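Local atomic coordinates of transcriptional regulator, LuxR family (Burkholderia thailandensis, PDB entry 3MQQ), a protein that probably binds DNA to regulate transcription as a LuxR-family regulator, this chain being its PAS domain, a module that in relatives commonly senses signals. Residues R36-R39 against A40-I43. Numbering follows the deposited sequence.
With EOH (ethanol), chain I.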
# COMPACT_ATOMS: atom_id res chain seq x y z
N ARG B 36 -9.73 -8.15 -12.13
CA ARG B 36 -10.92 -8.94 -12.46
C ARG B 36 -10.63 -10.38 -12.85
O ARG B 36 -11.15 -10.87 -13.86
CB ARG B 36 -11.74 -8.26 -13.58
CG ARG B 36 -11.95 -6.77 -13.42
CD ARG B 36 -12.86 -6.39 -12.24
NE ARG B 36 -13.30 -4.99 -12.29
CZ ARG B 36 -12.95 -4.04 -11.42
NH1 ARG B 36 -12.16 -4.32 -10.39
NH2 ARG B 36 -13.42 -2.81 -11.57
N CYS B 37 -9.82 -11.05 -12.03
CA CYS B 37 -9.51 -12.47 -12.26
C CYS B 37 -9.31 -13.17 -10.92
O CYS B 37 -9.56 -12.59 -9.87
CB CYS B 37 -8.26 -12.59 -13.11
SG CYS B 37 -6.84 -11.76 -12.38
N ALA B 38 -8.87 -14.43 -10.97
CA ALA B 38 -8.51 -15.17 -9.76
C ALA B 38 -7.02 -15.04 -9.45
O ALA B 38 -6.22 -14.82 -10.35
CB ALA B 38 -8.87 -16.61 -9.91
N ARG B 39 -6.65 -15.21 -8.18
CA ARG B 39 -5.23 -15.22 -7.83
C ARG B 39 -4.48 -16.25 -8.66
O ARG B 39 -3.37 -16.00 -9.11
CB ARG B 39 -5.05 -15.54 -6.34
CG ARG B 39 -5.35 -14.42 -5.36
CD ARG B 39 -4.85 -14.81 -3.95
NE ARG B 39 -3.50 -15.36 -3.97
CZ ARG B 39 -3.13 -16.50 -3.39
NH1 ARG B 39 -4.02 -17.23 -2.71
NH2 ARG B 39 -1.87 -16.91 -3.47
N ALA B 40 -5.10 -17.42 -8.85
CA ALA B 40 -4.52 -18.48 -9.67
C ALA B 40 -4.18 -18.00 -11.08
O ALA B 40 -3.24 -18.52 -11.69
CB ALA B 40 -5.45 -19.67 -9.74
N ASP B 41 -4.93 -17.04 -11.61
CA ASP B 41 -4.65 -16.49 -12.95
C ASP B 41 -3.38 -15.64 -12.97
O ASP B 41 -2.78 -15.45 -14.02
CB ASP B 41 -5.82 -15.67 -13.50
CG ASP B 41 -7.08 -16.51 -13.73
OD1 ASP B 41 -7.00 -17.61 -14.32
OD2 ASP B 41 -8.17 -16.05 -13.31
N LEU B 42 -2.97 -15.14 -11.80
CA LEU B 42 -1.87 -14.19 -11.71
C LEU B 42 -0.57 -14.81 -11.25
O LEU B 42 0.51 -14.32 -11.57
CB LEU B 42 -2.25 -12.99 -10.82
CG LEU B 42 -3.32 -12.08 -11.44
CD1 LEU B 42 -3.99 -11.22 -10.40
CD2 LEU B 42 -2.65 -11.21 -12.49
N ILE B 43 -0.66 -15.87 -10.46
CA ILE B 43 0.54 -16.53 -9.97
C ILE B 43 1.36 -17.11 -11.11
O ILE B 43 0.90 -17.97 -11.88
CB ILE B 43 0.20 -17.63 -8.95
CG1 ILE B 43 -0.58 -17.02 -7.78
CG2 ILE B 43 1.47 -18.35 -8.49
CD1 ILE B 43 0.17 -15.98 -7.01
C1 EOH I . -10.77 -3.52 -7.45
C2 EOH I . -11.33 -3.06 -6.11
O EOH I . -10.83 -2.58 -8.53
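Ala-38 and Asp-41 are bound to each other twice, a compact example of how a chain starts a short helical turn. The amide of Ala-38 donates to Asp-41 OD2, with 2.9 Å between N and OD2 and a fairly straight N-H...O angle of 162°; the carboxylate oxygen is met on its anti side, somewhat out of plane. In return Asp-41 N donates to Ala-38 O at 2.9 Å, a more bent bond. Asp-41 can fold back in this way because its CG stands beside its own backbone N (chi1 -64°).

One residue on, Arg-39 O accepts two backbone amides, Leu-42 N at 2.9 Å and Ile-43 N at 3.0 Å, so 3-10-like and alpha-like spacing share one acceptor. The Ile-43 CG1 methylene lies 3.3 Å from this same Arg-39 O.

Apolar contact lies beside this polar network. Cys-37 SG, set between its backbone N and carbonyl carbon (chi1 57°), rests 3.5 Å from Leu-42 CD1, while Leu-42 also packs on Leu-31 and Ile-24.

The side chains of Arg-39 and Ile-43 lie side by side, pointing the same way, with Ile-43 CD1 near Arg-39 NH2, oblique to the guanidinium.

At the far end, Arg-36 NH1 donates to the oxygen of an ethanol, probably from the crystallisation liquor, at 2.9 Å, and also bonds to Ala-33 O.

Arg-36, with positive phi, is the C-prime residue of the Schellman motif ending helix 29-34. That ending and the Ala-38/Asp-41 pair opening helix 39-42 make a helix-to-helix connection at the surface of the PAS fold, in which helix 39-42 packs against strand 23-27, an outermost strand of the antiparallel sheet within this chain.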